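Local coordinates for matrix protein VP40 (Lake Victoria marburgvirus, PDB 5B0V) that drives assembly and budding of new virus particles as the viral matrix protein, a dimer that reorganises into multimers at the plasma membrane, at residues A[263-268]-A[285-290]. Numbering follows the deposited sequence.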
loop_
_atom_site.group_PDB
_atom_site.type_symbol
_atom_site.label_atom_id
_atom_site.label_comp_id
_atom_site.label_asym_id
_atom_site.label_seq_id
_atom_site.Cartn_x
_atom_site.Cartn_y
_atom_site.Cartn_z
ATOM N N ILE A 263 -0.293 -28.582 5.159
ATOM C CA ILE A 263 -0.449 -30.039 5.272
ATOM C C ILE A 263 0.464 -30.725 4.277
ATOM O O ILE A 263 0.334 -30.557 3.056
ATOM C CB ILE A 263 -1.878 -30.514 4.980
ATOM C CG1 ILE A 263 -2.874 -29.835 5.889
ATOM C CG2 ILE A 263 -2.007 -32.021 5.177
ATOM C CD1 ILE A 263 -4.305 -29.983 5.426
ATOM N N SER A 264 1.389 -31.519 4.788
ATOM C CA SER A 264 2.191 -32.314 3.899
ATOM C C SER A 264 1.376 -33.588 3.558
ATOM O O SER A 264 0.688 -34.181 4.425
ATOM C CB SER A 264 3.552 -32.586 4.497
ATOM O OG SER A 264 3.470 -33.727 5.289
ATOM N N LEU A 265 1.398 -33.942 2.271
ATOM C CA LEU A 265 0.566 -35.000 1.715
ATOM C C LEU A 265 1.449 -36.149 1.304
ATOM O O LEU A 265 2.555 -35.928 0.846
ATOM C CB LEU A 265 -0.205 -34.481 0.504
ATOM C CG LEU A 265 -1.184 -33.332 0.767
ATOM C CD1 LEU A 265 -1.675 -32.682 -0.508
ATOM C CD2 LEU A 265 -2.376 -33.817 1.541
ATOM N N PRO A 266 0.964 -37.387 1.452
ATOM C CA PRO A 266 1.746 -38.543 1.014
ATOM C C PRO A 266 2.049 -38.526 -0.509
ATOM O O PRO A 266 1.156 -38.280 -1.314
ATOM C CB PRO A 266 0.863 -39.733 1.406
ATOM C CG PRO A 266 -0.513 -39.192 1.536
ATOM C CD PRO A 266 -0.373 -37.771 1.954
ATOM N N ALA A 267 3.311 -38.738 -0.874
ATOM C CA ALA A 267 3.729 -38.660 -2.263
ATOM C C ALA A 267 3.227 -39.860 -3.036
ATOM O O ALA A 267 2.954 -39.759 -4.228
ATOM C CB ALA A 267 5.240 -38.597 -2.374
ATOM N N ASP A 268 3.106 -40.992 -2.365
ATOM C CA ASP A 268 2.614 -42.174 -3.023
ATOM C C ASP A 268 1.188 -42.013 -3.535
ATOM O O ASP A 268 0.754 -42.808 -4.370
ATOM C CB ASP A 268 2.725 -43.409 -2.104
ATOM C CG ASP A 268 1.758 -43.371 -0.895
ATOM O OD1 ASP A 268 0.958 -42.419 -0.766
ATOM O OD2 ASP A 268 1.806 -44.325 -0.080
ATOM N N PRO A 285 4.435 -32.960 -2.114
ATOM C CA PRO A 285 3.229 -32.185 -2.238
ATOM C C PRO A 285 2.802 -31.606 -0.880
ATOM O O PRO A 285 2.745 -32.325 0.115
ATOM C CB PRO A 285 2.242 -33.209 -2.780
ATOM C CG PRO A 285 2.724 -34.527 -2.270
ATOM C CD PRO A 285 4.153 -34.394 -1.893
ATOM N N VAL A 286 2.563 -30.295 -0.841
ATOM C CA VAL A 286 2.165 -29.625 0.383
ATOM C C VAL A 286 1.167 -28.509 0.081
ATOM O O VAL A 286 1.404 -27.725 -0.816
ATOM C CB VAL A 286 3.385 -29.019 1.082
ATOM C CG1 VAL A 286 2.963 -28.304 2.373
ATOM C CG2 VAL A 286 4.439 -30.085 1.366
ATOM N N VAL A 287 0.079 -28.420 0.851
ATOM C CA VAL A 287 -0.872 -27.316 0.701
ATOM C C VAL A 287 -0.888 -26.381 1.867
ATOM O O VAL A 287 -0.931 -26.782 2.995
ATOM C CB VAL A 287 -2.307 -27.764 0.532
ATOM C CG1 VAL A 287 -2.501 -28.311 -0.849
ATOM C CG2 VAL A 287 -2.672 -28.805 1.554
ATOM N N TYR A 288 -0.880 -25.105 1.558
ATOM C CA TYR A 288 -0.942 -24.092 2.559
ATOM C C TYR A 288 -2.350 -23.581 2.603
ATOM O O TYR A 288 -3.048 -23.595 1.613
ATOM C CB TYR A 288 0.034 -22.962 2.223
ATOM C CG TYR A 288 1.454 -23.368 2.475
ATOM C CD1 TYR A 288 2.154 -24.082 1.540
ATOM C CD2 TYR A 288 2.072 -23.066 3.651
ATOM C CE1 TYR A 288 3.451 -24.466 1.757
ATOM C CE2 TYR A 288 3.371 -23.455 3.884
ATOM C CZ TYR A 288 4.052 -24.164 2.935
ATOM O OH TYR A 288 5.364 -24.517 3.175
ATOM N N PHE A 289 -2.774 -23.142 3.763
ATOM C CA PHE A 289 -4.075 -22.532 3.869
ATOM C C PHE A 289 -4.039 -21.525 5.014
ATOM O O PHE A 289 -3.109 -21.498 5.822
ATOM C CB PHE A 289 -5.177 -23.611 4.051
ATOM C CG PHE A 289 -5.150 -24.323 5.384
ATOM C CD1 PHE A 289 -4.344 -25.436 5.578
ATOM C CD2 PHE A 289 -5.942 -23.899 6.421
ATOM C CE1 PHE A 289 -4.320 -26.105 6.791
ATOM C CE2 PHE A 289 -5.924 -24.555 7.629
ATOM C CZ PHE A 289 -5.115 -25.652 7.819
ATOM N N GLN A 290 -5.051 -20.686 5.059
ATOM C CA GLN A 290 -5.092 -19.619 6.025
ATOM C C GLN A 290 -6.121 -19.904 7.085
ATOM O O GLN A 290 -7.240 -20.327 6.773
ATOM C CB GLN A 290 -5.507 -18.327 5.355
ATOM C CG GLN A 290 -4.699 -17.927 4.152
ATOM C CD GLN A 290 -4.989 -16.495 3.832
ATOM O OE1 GLN A 290 -5.979 -16.193 3.163
ATOM N NE2 GLN A 290 -4.169 -15.582 4.386
#
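With chi1 at -57°, Ile263 sets CG1 beside its backbone N and anti to the carbonyl carbon, while Phe289, whose CG stands between its backbone N and carbonyl carbon (chi1 69°), brings ring atom CE1 up to Ile263. The two side chains meet obliquely, Ile263 CG1 lying 4.1 Å from Phe289 CE1, with CD1 also against that ring carbon. The branching carbon of Ile263 packs on Val287, Ile263 CB to Val287 CG2 3.9 Å. Ile263 and Val287 form an antiparallel hydrogen-bonded pair: Ile263 N donates to Val287 O over 2.9 Å, and Val287 N returns a bond to Ile263 O at 3.1 Å. The latter oxygen also receives a CA-H contact from Val286. These bonds join strands 260-264 and 286-290 of a three-stranded antiparallel sheet whose middle strand is 260-264; strand 251-253 flanks 260-264 on its other edge, and its Val251 touches both Ile263 and Phe289. Ile218, from strand 218-219, meets Val287 and Phe289. On the opposite face, Ser264 pairs with Val286 without backbone bonds between them, and Val286 CG2 lies 4.1 Å from Ser264 CB. Past the strand end the pairing persists through one further bond, Leu265 N to Pro285 O at 3.0 Å. Here the proline ring lies along the Leu265 backbone and side chain, near the Leu265 carbonyl oxygen, and Pro285 CG lies 4.0 Å from Leu265 CB. Outside the pair, Leu265 rests on Pro221 and Pro285 on Val272.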